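PDB 6KTY: flagellar hook-associated protein 2, which probably caps the growing tip of the bacterial flagellum, helping flagellin monomers polymerise there and keeping them from leaking out. Local coordinates for residues N17-Q22 / I35-L40; G62-E67 / M142-S147; K73-N78 / A94-K99; D85-Q90 / F113-S118; A153-D158 / I162-N167. All coordinates share one frame; numbering follows the deposited sequence.

Interaction 1: N17-Q22 / I35-L40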
# COMPACT_ATOMS: atom_id res chain seq x y z
N ASN A 17 -0.08 -11.18 4.21
CA ASN A 17 0.20 -10.08 5.14
C ASN A 17 -0.97 -9.10 5.24
O ASN A 17 -0.87 -8.08 5.93
CB ASN A 17 1.46 -9.34 4.72
CG ASN A 17 2.70 -10.25 4.75
OD1 ASN A 17 3.38 -10.39 3.75
ND2 ASN A 17 2.95 -10.88 5.88
N ILE A 18 -2.06 -9.41 4.55
CA ILE A 18 -3.32 -8.69 4.76
C ILE A 18 -4.37 -9.63 5.33
O ILE A 18 -5.00 -9.33 6.36
CB ILE A 18 -3.84 -7.96 3.48
CG1 ILE A 18 -2.84 -6.89 3.05
CG2 ILE A 18 -5.23 -7.31 3.77
CD1 ILE A 18 -3.17 -6.17 1.72
N VAL A 19 -4.55 -10.78 4.68
CA VAL A 19 -5.47 -11.79 5.17
C VAL A 19 -4.82 -13.15 4.99
O VAL A 19 -4.31 -13.44 3.92
CB VAL A 19 -6.80 -11.77 4.40
CG1 VAL A 19 -7.75 -12.80 5.02
CG2 VAL A 19 -7.43 -10.40 4.43
N ASP A 20 -4.80 -13.98 6.03
CA ASP A 20 -4.36 -15.36 5.87
C ASP A 20 -5.41 -16.24 6.54
O ASP A 20 -6.42 -15.74 7.06
CB ASP A 20 -2.97 -15.60 6.51
CG ASP A 20 -2.20 -16.74 5.84
OD1 ASP A 20 -2.77 -17.49 5.03
OD2 ASP A 20 -1.01 -16.88 6.11
N GLY A 21 -5.19 -17.55 6.49
CA GLY A 21 -6.15 -18.48 7.04
C GLY A 21 -5.73 -19.92 6.92
O GLY A 21 -4.66 -20.23 6.38
N GLN A 22 -6.57 -20.81 7.45
CA GLN A 22 -6.32 -22.26 7.46
C GLN A 22 -7.62 -23.06 7.34
O GLN A 22 -8.67 -22.59 7.80
CB GLN A 22 -5.56 -22.65 8.72
CG GLN A 22 -6.06 -21.95 9.97
CD GLN A 22 -5.11 -22.11 11.13
OE1 GLN A 22 -4.93 -21.18 11.93
NE2 GLN A 22 -4.48 -23.28 11.23
N ILE A 35 -11.84 -10.39 -0.90
CA ILE A 35 -11.91 -9.80 0.44
C ILE A 35 -10.99 -8.62 0.53
O ILE A 35 -9.82 -8.70 0.14
CB ILE A 35 -11.48 -10.80 1.55
CG1 ILE A 35 -12.38 -12.02 1.58
CG2 ILE A 35 -11.58 -10.15 2.93
CD1 ILE A 35 -13.86 -11.71 1.69
N GLU A 36 -11.55 -7.53 1.05
CA GLU A 36 -10.86 -6.31 1.36
C GLU A 36 -10.97 -6.01 2.86
O GLU A 36 -12.08 -5.89 3.39
CB GLU A 36 -11.54 -5.17 0.60
CG GLU A 36 -10.78 -3.88 0.69
CD GLU A 36 -11.43 -2.75 -0.07
OE1 GLU A 36 -12.13 -3.04 -1.05
OE2 GLU A 36 -11.20 -1.58 0.27
N VAL A 37 -9.83 -5.86 3.53
CA VAL A 37 -9.86 -5.43 4.94
C VAL A 37 -9.81 -3.90 4.99
O VAL A 37 -8.74 -3.30 4.74
CB VAL A 37 -8.71 -6.01 5.73
CG1 VAL A 37 -8.89 -5.62 7.24
CG2 VAL A 37 -8.62 -7.48 5.51
N VAL A 38 -10.95 -3.27 5.25
CA VAL A 38 -11.06 -1.81 5.26
C VAL A 38 -10.50 -1.26 6.59
O VAL A 38 -9.70 -0.36 6.58
CB VAL A 38 -12.51 -1.32 4.99
CG1 VAL A 38 -12.57 0.19 5.03
CG2 VAL A 38 -12.97 -1.80 3.58
N GLN A 39 -10.89 -1.86 7.71
CA GLN A 39 -10.40 -1.41 9.02
C GLN A 39 -10.33 -2.62 9.92
O GLN A 39 -11.23 -3.47 9.88
CB GLN A 39 -11.44 -0.40 9.52
CG GLN A 39 -11.33 0.05 10.93
CD GLN A 39 -12.55 0.88 11.29
OE1 GLN A 39 -12.68 2.01 10.84
NE2 GLN A 39 -13.46 0.30 12.10
N LEU A 40 -9.27 -2.72 10.72
CA LEU A 40 -9.23 -3.78 11.71
C LEU A 40 -10.27 -3.49 12.79
O LEU A 40 -10.65 -2.35 13.01
CB LEU A 40 -7.85 -3.90 12.33
CG LEU A 40 -6.72 -4.33 11.40
CD1 LEU A 40 -5.42 -4.23 12.18
CD2 LEU A 40 -6.88 -5.77 10.84
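V19 and V37 meet branch to branch: CG2 of V19 lies 3.3 Å from CG2 of V37, closer than two methyl groups usually sit, so the exact spacing deserves caution. In both valines the other methyl, CG1, is anti to the backbone N (chi1 -177° in V19, -174° in V37), which leaves CG2 to lead into the gap. I18, in the loop leading into strand 19-21, adds its own CG2 to the same methyl of V37 at 3.8 Å, the two side chains sliding past each other in opposite directions. This is packing between two antiparallel sheets, not within one: strand 19-21 edges a sheet with 178-180 and 168-169, while strand 32-39 runs through the sheet that also holds 153-157 and 189-192. F180 also touches V37, and L178 touches V19. Away from this knot the packing thins. V19 CG2 is 4.4 Å from I35 CG2, a marginal touch, because the end of the I35 side chain leads away, toward V157 and L191. Beyond V19 the segment departs altogether, and Q22 is exposed. At the other end, N17 ND2 donates a hydrogen bond to G14 O of the second subunit.

Interaction 2: G62-E67 / M142-S147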
# COMPACT_ATOMS: atom_id res chain seq x y z
N GLY A 62 -6.68 6.86 45.56
CA GLY A 62 -8.13 6.87 45.37
C GLY A 62 -8.47 5.73 44.44
O GLY A 62 -8.10 4.59 44.74
N TYR A 63 -9.13 6.05 43.33
CA TYR A 63 -9.46 5.04 42.33
C TYR A 63 -9.65 5.58 40.92
O TYR A 63 -9.86 6.79 40.70
CB TYR A 63 -10.70 4.24 42.75
CG TYR A 63 -12.02 4.98 42.73
CD1 TYR A 63 -12.75 5.13 41.53
CD2 TYR A 63 -12.57 5.49 43.88
CE1 TYR A 63 -13.98 5.81 41.51
CE2 TYR A 63 -13.79 6.16 43.87
CZ TYR A 63 -14.50 6.30 42.68
OH TYR A 63 -15.70 6.97 42.68
N ILE A 64 -9.57 4.67 39.96
CA ILE A 64 -9.92 4.98 38.57
C ILE A 64 -11.12 4.12 38.20
O ILE A 64 -11.13 2.91 38.45
CB ILE A 64 -8.75 4.75 37.61
CG1 ILE A 64 -7.59 5.69 37.93
CG2 ILE A 64 -9.15 4.96 36.17
CD1 ILE A 64 -6.29 5.22 37.33
N LYS A 65 -12.14 4.77 37.62
CA LYS A 65 -13.39 4.10 37.24
C LYS A 65 -13.38 3.66 35.78
O LYS A 65 -12.97 4.40 34.86
CB LYS A 65 -14.57 5.06 37.53
CG LYS A 65 -15.95 4.44 37.60
CD LYS A 65 -16.93 5.41 38.29
CE LYS A 65 -18.38 5.01 38.09
NZ LYS A 65 -19.32 6.12 38.38
N PHE A 66 -13.84 2.44 35.53
CA PHE A 66 -14.02 1.96 34.16
C PHE A 66 -15.44 1.45 34.02
O PHE A 66 -15.96 0.80 34.94
CB PHE A 66 -13.02 0.84 33.87
CG PHE A 66 -11.60 1.23 34.11
CD1 PHE A 66 -10.94 2.06 33.21
CD2 PHE A 66 -10.92 0.78 35.25
CE1 PHE A 66 -9.62 2.44 33.44
CE2 PHE A 66 -9.62 1.14 35.47
CZ PHE A 66 -8.96 1.97 34.56
N GLU A 67 -16.11 1.77 32.91
CA GLU A 67 -17.42 1.17 32.63
C GLU A 67 -17.15 0.13 31.56
O GLU A 67 -16.64 0.47 30.49
CB GLU A 67 -18.45 2.16 32.10
CG GLU A 67 -18.79 3.30 33.05
CD GLU A 67 -19.57 2.86 34.28
OE1 GLU A 67 -19.85 1.66 34.45
OE2 GLU A 67 -19.89 3.74 35.09
N MET A 142 -3.41 13.31 36.90
CA MET A 142 -3.53 12.31 35.84
C MET A 142 -4.91 12.36 35.24
O MET A 142 -5.90 12.36 35.96
CB MET A 142 -3.30 10.87 36.33
CG MET A 142 -2.93 9.95 35.20
SD MET A 142 -4.30 8.99 34.54
CE MET A 142 -4.05 7.55 35.60
N TYR A 143 -4.95 12.37 33.92
CA TYR A 143 -6.20 12.32 33.22
C TYR A 143 -5.99 11.65 31.88
O TYR A 143 -4.88 11.59 31.36
CB TYR A 143 -6.82 13.75 33.05
CG TYR A 143 -6.03 14.72 32.19
CD1 TYR A 143 -4.97 15.46 32.72
CD2 TYR A 143 -6.39 14.95 30.85
CE1 TYR A 143 -4.26 16.36 31.93
CE2 TYR A 143 -5.68 15.84 30.05
CZ TYR A 143 -4.63 16.54 30.60
OH TYR A 143 -3.94 17.41 29.81
N PHE A 144 -7.06 11.11 31.35
CA PHE A 144 -7.06 10.52 30.02
C PHE A 144 -7.26 11.62 28.98
O PHE A 144 -8.37 12.08 28.78
CB PHE A 144 -8.16 9.44 29.95
CG PHE A 144 -7.88 8.23 30.84
CD1 PHE A 144 -6.66 7.53 30.75
CD2 PHE A 144 -8.85 7.74 31.71
CE1 PHE A 144 -6.41 6.42 31.52
CE2 PHE A 144 -8.60 6.62 32.51
CZ PHE A 144 -7.37 5.96 32.42
N GLU A 145 -6.16 12.05 28.35
CA GLU A 145 -6.16 13.15 27.37
C GLU A 145 -6.86 12.68 26.09
O GLU A 145 -7.48 13.46 25.37
CB GLU A 145 -4.70 13.53 27.04
CG GLU A 145 -4.44 14.98 26.61
CD GLU A 145 -2.94 15.30 26.43
OE1 GLU A 145 -2.08 14.41 26.61
OE2 GLU A 145 -2.61 16.46 26.09
N GLU A 146 -6.81 11.37 25.85
CA GLU A 146 -7.43 10.82 24.67
C GLU A 146 -8.07 9.48 24.97
O GLU A 146 -7.52 8.70 25.75
CB GLU A 146 -6.34 10.66 23.60
CG GLU A 146 -6.54 11.45 22.31
CD GLU A 146 -5.65 10.92 21.20
OE1 GLU A 146 -4.41 11.16 21.27
OE2 GLU A 146 -6.17 10.23 20.28
N SER A 147 -9.23 9.20 24.39
CA SER A 147 -9.76 7.84 24.41
C SER A 147 -10.31 7.42 23.05
O SER A 147 -10.59 8.28 22.20
CB SER A 147 -10.84 7.69 25.48
OG SER A 147 -11.87 8.62 25.29
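I64 sits on a strand whose backbone keeps well clear of M142-F144, with 9.8 Å between the CA atoms of I64 and Y143, so side chains alone bridge the gap. Two branches of I64 do separate jobs. CG1 lies beside the backbone N (chi1 -64°) and carries CD1 to the methyl CE of M142, 3.7 Å away. M142 reaches that point by folding over at chi2 and chi3, and the two side chains cross at about a right angle. CG2 of I64 turns to the ring of F144 instead, 4.1 Å from CE2. Two residues on, F66 approaches that ring as well, with CE1 4.3 Å from F144 CZ, a loose ring-to-ring touch. I64, F66 and M142 are buried and all four contributors are apolar, so what holds this patch together is hydrophobic packing. Outside the segments the ring of F144 makes an edge-to-face contact with F130. Strand 63-68 is the middle strand of a three-stranded antiparallel sheet, with 71-77 beside I64 and F66 and 129-136 on its other edge; M142 and F144 both touch I133 of the latter. Strand 144-148, an outer strand of a four-stranded sheet, pairs with 45-48, so the contact ties one sheet to the other across the core of this domain.

Interaction 3: K73-N78 / A94-K99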
# COMPACT_ATOMS: atom_id res chain seq x y z
N LYS A 73 -16.32 -1.00 36.94
CA LYS A 73 -15.14 -1.48 37.64
C LYS A 73 -14.38 -0.28 38.19
O LYS A 73 -14.15 0.70 37.49
CB LYS A 73 -14.26 -2.34 36.73
CG LYS A 73 -14.97 -3.50 36.05
CD LYS A 73 -15.33 -4.61 37.01
CE LYS A 73 -15.96 -5.79 36.30
NZ LYS A 73 -16.65 -6.70 37.27
N GLU A 74 -14.03 -0.34 39.46
CA GLU A 74 -13.28 0.73 40.09
C GLU A 74 -11.99 0.15 40.61
O GLU A 74 -12.04 -0.66 41.54
CB GLU A 74 -14.09 1.36 41.23
CG GLU A 74 -15.25 2.23 40.71
CD GLU A 74 -16.04 2.92 41.81
OE1 GLU A 74 -15.45 3.31 42.85
OE2 GLU A 74 -17.27 3.10 41.63
N VAL A 75 -10.85 0.58 40.04
CA VAL A 75 -9.52 0.08 40.41
C VAL A 75 -8.90 1.03 41.44
O VAL A 75 -8.76 2.22 41.19
CB VAL A 75 -8.60 -0.06 39.18
CG1 VAL A 75 -7.14 -0.28 39.59
CG2 VAL A 75 -9.08 -1.21 38.27
N TYR A 76 -8.56 0.48 42.60
CA TYR A 76 -8.08 1.25 43.75
C TYR A 76 -6.60 1.56 43.63
O TYR A 76 -5.76 0.65 43.59
CB TYR A 76 -8.33 0.48 45.04
CG TYR A 76 -9.77 0.02 45.24
CD1 TYR A 76 -10.85 0.89 45.03
CD2 TYR A 76 -10.05 -1.30 45.62
CE1 TYR A 76 -12.17 0.46 45.20
CE2 TYR A 76 -11.36 -1.73 45.79
CZ TYR A 76 -12.42 -0.85 45.59
OH TYR A 76 -13.72 -1.27 45.78
N ILE A 77 -6.27 2.85 43.64
CA ILE A 77 -4.88 3.28 43.56
C ILE A 77 -4.34 3.64 44.94
O ILE A 77 -4.77 4.59 45.60
CB ILE A 77 -4.73 4.41 42.57
CG1 ILE A 77 -5.18 3.91 41.18
CG2 ILE A 77 -3.27 4.91 42.53
CD1 ILE A 77 -4.50 2.61 40.77
N ASN A 78 -3.40 2.82 45.37
CA ASN A 78 -2.77 2.94 46.64
C ASN A 78 -1.59 3.93 46.54
O ASN A 78 -0.70 3.77 45.71
CB ASN A 78 -2.32 1.56 47.06
CG ASN A 78 -1.69 1.56 48.39
OD1 ASN A 78 -1.10 2.55 48.81
ND2 ASN A 78 -1.77 0.44 49.08
N ALA A 94 -5.48 -6.01 38.94
CA ALA A 94 -6.91 -6.00 39.24
C ALA A 94 -7.69 -7.02 38.42
O ALA A 94 -8.78 -7.42 38.81
CB ALA A 94 -7.47 -4.61 39.01
N ASN A 95 -7.19 -7.38 37.23
CA ASN A 95 -7.86 -8.39 36.40
C ASN A 95 -9.31 -7.98 36.03
O ASN A 95 -10.23 -8.76 36.16
CB ASN A 95 -7.82 -9.76 37.12
CG ASN A 95 -7.93 -10.95 36.14
OD1 ASN A 95 -7.24 -10.98 35.12
ND2 ASN A 95 -8.79 -11.89 36.44
N VAL A 96 -9.50 -6.75 35.58
CA VAL A 96 -10.84 -6.25 35.27
C VAL A 96 -11.10 -6.13 33.74
O VAL A 96 -11.94 -5.34 33.31
CB VAL A 96 -11.11 -4.91 36.00
CG1 VAL A 96 -11.14 -5.17 37.51
CG2 VAL A 96 -10.08 -3.86 35.64
N GLY A 97 -10.37 -6.91 32.94
CA GLY A 97 -10.53 -6.92 31.49
C GLY A 97 -9.73 -5.84 30.78
O GLY A 97 -10.03 -5.51 29.62
N LEU A 98 -8.76 -5.25 31.49
CA LEU A 98 -7.96 -4.14 30.98
C LEU A 98 -6.48 -4.49 31.01
O LEU A 98 -6.04 -5.29 31.84
CB LEU A 98 -8.22 -2.87 31.79
CG LEU A 98 -9.67 -2.37 31.73
CD1 LEU A 98 -9.82 -1.21 32.66
CD2 LEU A 98 -10.09 -1.98 30.33
N LYS A 99 -5.73 -3.97 30.04
CA LYS A 99 -4.27 -4.17 29.99
C LYS A 99 -3.66 -2.77 29.95
O LYS A 99 -4.08 -1.94 29.14
CB LYS A 99 -3.87 -4.99 28.76
CG LYS A 99 -2.37 -4.95 28.36
CD LYS A 99 -2.18 -5.49 26.92
CE LYS A 99 -1.27 -4.61 26.08
NZ LYS A 99 -1.74 -3.18 25.96
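K73 O accepts the backbone N-H of F66, one of the backbone bonds, with those of V75 to I64 and I77 to G62, that hold strand 71-77 to strand 63-68, while the side chains of K73 and V75 face A94 and V96. The main apolar touch is made by a single methyl. CG2 of V75 lies 3.8 Å from CB of A94, near the end of helix 84-94, and 3.9 Å from CG2 of V96, just past it, so it is held between the helix end and the loop that follows. Its place comes from chi1 of 168°, which turns CG1 opposite the backbone N and leaves CG2 to lead across. V96 meets V75 at a slant and K73 in a different manner: CG of K73 is 4.1 Å from V96 CB, and the two side chains slide past one another in opposite directions. The aliphatic stem of the lysine therefore does the touching. The chain is bent at chi2 (-71°) before it straightens toward the amino group. N95 is the first residue after the helix to leave helical backbone angles, with positive phi, and G97 also takes positive phi before strand 98-104 sets off. I91 of the helix touches both V75 and L98, and F66 does the same from strand 63-68. The contact lies at the margin of the apolar interior: V75 is buried, while K73, A94 and V96 are partly exposed. The lysine contributes its methylenes to the packing, and its charge takes no part in it.

Interaction 4: D85-Q90 / F113-S118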
# COMPACT_ATOMS: atom_id res chain seq x y z
N ASP A 85 4.17 3.71 36.63
CA ASP A 85 4.49 2.30 36.70
C ASP A 85 3.67 1.53 37.74
O ASP A 85 3.21 0.43 37.45
CB ASP A 85 5.98 2.09 36.92
CG ASP A 85 6.54 1.17 35.88
OD1 ASP A 85 6.80 -0.02 36.21
OD2 ASP A 85 6.58 1.64 34.70
N GLY A 86 3.50 2.09 38.94
CA GLY A 86 2.67 1.43 39.98
C GLY A 86 1.21 1.28 39.58
O GLY A 86 0.59 0.26 39.82
N VAL A 87 0.67 2.31 38.94
CA VAL A 87 -0.69 2.31 38.51
C VAL A 87 -0.92 1.29 37.40
O VAL A 87 -1.90 0.54 37.39
CB VAL A 87 -1.09 3.69 38.00
CG1 VAL A 87 -2.46 3.60 37.34
CG2 VAL A 87 -1.08 4.72 39.19
N MET A 88 -0.01 1.28 36.44
CA MET A 88 -0.03 0.25 35.43
C MET A 88 -0.06 -1.12 36.10
O MET A 88 -0.90 -1.96 35.74
CB MET A 88 1.19 0.39 34.53
CG MET A 88 1.14 -0.54 33.37
SD MET A 88 2.60 -1.54 33.37
CE MET A 88 3.72 -0.35 32.79
N LYS A 89 0.84 -1.39 37.05
CA LYS A 89 0.89 -2.73 37.65
C LYS A 89 -0.42 -3.07 38.41
O LYS A 89 -0.85 -4.19 38.36
CB LYS A 89 2.14 -2.94 38.54
CG LYS A 89 3.45 -3.02 37.70
CD LYS A 89 4.69 -3.04 38.56
CE LYS A 89 6.00 -3.27 37.76
NZ LYS A 89 6.18 -2.40 36.53
N GLN A 90 -1.02 -2.09 39.09
CA GLN A 90 -2.27 -2.29 39.87
C GLN A 90 -3.48 -2.50 38.95
O GLN A 90 -4.36 -3.30 39.24
CB GLN A 90 -2.53 -1.08 40.80
CG GLN A 90 -1.50 -0.90 41.94
CD GLN A 90 -1.78 0.29 42.90
OE1 GLN A 90 -2.73 0.25 43.71
NE2 GLN A 90 -0.91 1.31 42.87
N PHE A 113 6.22 10.39 29.31
CA PHE A 113 5.67 9.09 29.73
C PHE A 113 4.14 9.14 29.84
O PHE A 113 3.59 10.04 30.47
CB PHE A 113 6.29 8.61 31.05
CG PHE A 113 7.76 8.31 30.94
CD1 PHE A 113 8.20 7.07 30.47
CD2 PHE A 113 8.71 9.25 31.30
CE1 PHE A 113 9.57 6.78 30.39
CE2 PHE A 113 10.07 8.97 31.20
CZ PHE A 113 10.50 7.73 30.74
N LYS A 114 3.47 8.19 29.20
CA LYS A 114 2.01 8.10 29.25
C LYS A 114 1.48 6.74 29.58
O LYS A 114 2.08 5.72 29.18
CB LYS A 114 1.43 8.59 27.94
CG LYS A 114 1.65 10.06 27.73
CD LYS A 114 1.24 10.45 26.36
CE LYS A 114 1.51 11.94 26.14
NZ LYS A 114 1.04 12.44 24.83
N LEU A 115 0.40 6.71 30.34
CA LEU A 115 -0.27 5.46 30.66
C LEU A 115 -1.27 5.19 29.55
O LEU A 115 -2.06 6.07 29.19
CB LEU A 115 -0.98 5.53 32.01
CG LEU A 115 -1.74 4.27 32.47
CD1 LEU A 115 -0.76 3.17 32.91
CD2 LEU A 115 -2.69 4.64 33.60
N LEU A 116 -1.17 4.00 28.95
CA LEU A 116 -2.13 3.53 27.95
C LEU A 116 -2.93 2.39 28.56
O LEU A 116 -2.35 1.39 29.02
CB LEU A 116 -1.37 3.03 26.71
CG LEU A 116 -2.17 2.20 25.66
CD1 LEU A 116 -3.20 3.10 24.97
CD2 LEU A 116 -1.23 1.58 24.59
N VAL A 117 -4.25 2.50 28.56
CA VAL A 117 -5.08 1.42 29.12
C VAL A 117 -6.02 0.96 27.97
O VAL A 117 -6.73 1.77 27.40
CB VAL A 117 -5.86 1.93 30.32
CG1 VAL A 117 -6.77 0.86 30.89
CG2 VAL A 117 -4.91 2.49 31.42
N SER A 118 -6.03 -0.33 27.67
CA SER A 118 -6.85 -0.83 26.58
C SER A 118 -7.67 -2.05 27.01
O SER A 118 -7.23 -2.83 27.85
CB SER A 118 -5.97 -1.13 25.39
OG SER A 118 -5.22 -2.30 25.66
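L115 spreads its two methyls over two successive residues of helix 84-94. CD2 lies 3.9 Å from CG1 of V87, the two side chains crossing at about a right angle, while CD1 rests against M88, 3.8 Å from its CB and 4.2 Å from its CG. The fork reaches both residues because the leucine extends straight from the strand, CG opposite the backbone N at chi1 180°. It is the root of M88 that is covered; beyond CG the methionine bends at chi2 and chi3 and runs to A100 and V102 on strand 98-104. This is a helix laid on a sheet: strand 113-119 lies inside the four-stranded sheet, between 98-104 and 45-48, and the helix packs on the face that carries L115 and V117, with I91 touching both. M142 also leans on L115 from a neighbouring loop. On the helix itself D85 and K89 form a salt bridge one turn apart, although its modelled length is too short to be trusted; neither residue touches segment 113-118. L115 and V87 are buried and the touching atoms are all carbon, so this contact is held by burial and shape.

Interaction 5: A153-D158 / I162-N167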
# COMPACT_ATOMS: atom_id res chain seq x y z
N ALA A 153 -14.39 -4.55 13.00
CA ALA A 153 -13.74 -4.62 11.70
C ALA A 153 -14.72 -4.28 10.60
O ALA A 153 -15.94 -4.53 10.70
CB ALA A 153 -13.14 -5.97 11.46
N LYS A 154 -14.19 -3.68 9.54
CA LYS A 154 -14.97 -3.44 8.35
C LYS A 154 -14.25 -4.18 7.25
O LYS A 154 -13.05 -3.97 7.03
CB LYS A 154 -15.05 -1.96 8.01
CG LYS A 154 -15.85 -1.13 9.02
CD LYS A 154 -15.78 0.35 8.70
CE LYS A 154 -16.66 1.18 9.62
NZ LYS A 154 -16.43 2.65 9.31
N VAL A 155 -14.97 -5.09 6.60
CA VAL A 155 -14.44 -5.83 5.49
C VAL A 155 -15.41 -5.87 4.35
O VAL A 155 -16.62 -5.86 4.55
CB VAL A 155 -14.08 -7.26 5.90
CG1 VAL A 155 -13.17 -7.19 7.15
CG2 VAL A 155 -15.33 -8.06 6.18
N LYS A 156 -14.90 -5.95 3.14
CA LYS A 156 -15.76 -6.13 2.00
C LYS A 156 -15.64 -7.54 1.46
O LYS A 156 -14.54 -8.03 1.21
CB LYS A 156 -15.44 -5.12 0.91
CG LYS A 156 -15.68 -3.65 1.32
CD LYS A 156 -15.43 -2.71 0.13
CE LYS A 156 -15.86 -1.26 0.48
NZ LYS A 156 -15.52 -0.25 -0.56
N VAL A 157 -16.79 -8.16 1.24
CA VAL A 157 -16.85 -9.47 0.63
C VAL A 157 -17.61 -9.30 -0.69
O VAL A 157 -18.72 -8.77 -0.72
CB VAL A 157 -17.46 -10.52 1.58
CG1 VAL A 157 -18.86 -10.12 2.02
CG2 VAL A 157 -17.43 -11.91 0.94
N ASP A 158 -16.95 -9.70 -1.77
CA ASP A 158 -17.42 -9.42 -3.14
C ASP A 158 -17.94 -7.97 -3.30
O ASP A 158 -18.96 -7.73 -3.94
CB ASP A 158 -18.49 -10.43 -3.53
CG ASP A 158 -17.93 -11.86 -3.71
OD1 ASP A 158 -16.70 -12.05 -3.92
OD2 ASP A 158 -18.75 -12.80 -3.66
N ILE A 162 -19.23 -5.28 5.26
CA ILE A 162 -19.91 -5.78 6.44
C ILE A 162 -19.01 -5.57 7.65
O ILE A 162 -17.80 -5.29 7.51
CB ILE A 162 -20.30 -7.26 6.29
CG1 ILE A 162 -19.06 -8.15 6.17
CG2 ILE A 162 -21.23 -7.44 5.09
CD1 ILE A 162 -19.38 -9.60 6.15
N GLU A 163 -19.61 -5.66 8.82
CA GLU A 163 -18.89 -5.47 10.06
C GLU A 163 -18.75 -6.78 10.83
O GLU A 163 -19.72 -7.57 10.96
CB GLU A 163 -19.60 -4.40 10.92
CG GLU A 163 -19.39 -3.03 10.33
CD GLU A 163 -19.94 -1.87 11.14
OE1 GLU A 163 -20.25 -2.01 12.34
OE2 GLU A 163 -20.03 -0.78 10.56
N LEU A 164 -17.55 -6.98 11.36
CA LEU A 164 -17.24 -8.14 12.18
C LEU A 164 -16.72 -7.67 13.57
O LEU A 164 -16.04 -6.66 13.69
CB LEU A 164 -16.19 -9.02 11.51
CG LEU A 164 -16.46 -9.40 10.04
CD1 LEU A 164 -15.35 -10.29 9.56
CD2 LEU A 164 -17.78 -10.11 9.90
N PRO A 165 -17.05 -8.44 14.61
CA PRO A 165 -16.61 -8.09 15.96
C PRO A 165 -15.10 -8.24 16.22
O PRO A 165 -14.53 -7.46 17.01
CB PRO A 165 -17.42 -9.07 16.85
CG PRO A 165 -17.75 -10.21 15.96
CD PRO A 165 -17.91 -9.64 14.58
N ASP A 166 -14.48 -9.23 15.56
CA ASP A 166 -13.08 -9.57 15.76
C ASP A 166 -12.32 -9.54 14.43
O ASP A 166 -12.94 -9.45 13.35
CB ASP A 166 -12.95 -10.98 16.34
CG ASP A 166 -13.57 -11.12 17.74
OD1 ASP A 166 -13.31 -10.26 18.61
OD2 ASP A 166 -14.30 -12.12 17.96
N ASN A 167 -11.00 -9.72 14.51
CA ASN A 167 -10.13 -9.75 13.35
C ASN A 167 -9.91 -11.15 12.85
O ASN A 167 -8.80 -11.55 12.51
CB ASN A 167 -8.82 -8.99 13.65
CG ASN A 167 -9.09 -7.53 13.84
OD1 ASN A 167 -9.71 -6.94 13.00
ND2 ASN A 167 -8.66 -6.94 14.94
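V155 and I162 are joined by two nearly straight backbone bonds, V155 N to I162 O at 3.0 Å (171° at the hydrogen) and I162 N to V155 O at 2.8 Å (167°). Two residues along, L164 N reaches A153 O at 3.0 Å, and the return bond from A153 N to L164 O is weak. Between these hydrogen-bonded pairs, K154 faces E163 in a non-hydrogen-bonded pair, where E163 CA comes within 3.2 Å of A153 O in a CH···O contact. The strands form an antiparallel beta hairpin, 160-164 being the outermost strand of the five-stranded sheet within this chain and 153-157 next to it, against 32-39. K154 and E163 lie side by side pointing the same way, but their charged atoms do not touch; E163 OE1 bonds instead to N152 ND2. On the opposite face V155 CG2 touches I162 CG1 at 3.7 Å and L164 CD1 at 4.0 Å. That methyl gets there because chi1 of -52° wedges it between the backbone N and the carbonyl carbon. E163 N donates to D105 OD1 of the third subunit, which also packs on I162 and L164. Backbone bonds thus join the strands, while apolar branches fill the face of V155, I162 and L164.

Overall arrangement
The five contacts fall into two groups on opposite sides of the chain's centre. Interactions 1 and 5, with centres 9 Å apart, belong to the part that holds both ends of this fragment of the protein, probably the D2 domain of FliD; strands 32-39 and 153-157 pair there, with V38 N 2.8 Å from K154 O. Interactions 2, 3 and 4 have centres about 11 Å from one another in the inserted part, probably D3, where M142 CE touches L115 CD2 at 3.8 Å. Along the chain interactions 3 and 4 are nested inside the loop that interaction 2 closes. Between the groups, centres are about 30 to 33 Å apart, and nearest atoms at least about 12 Å.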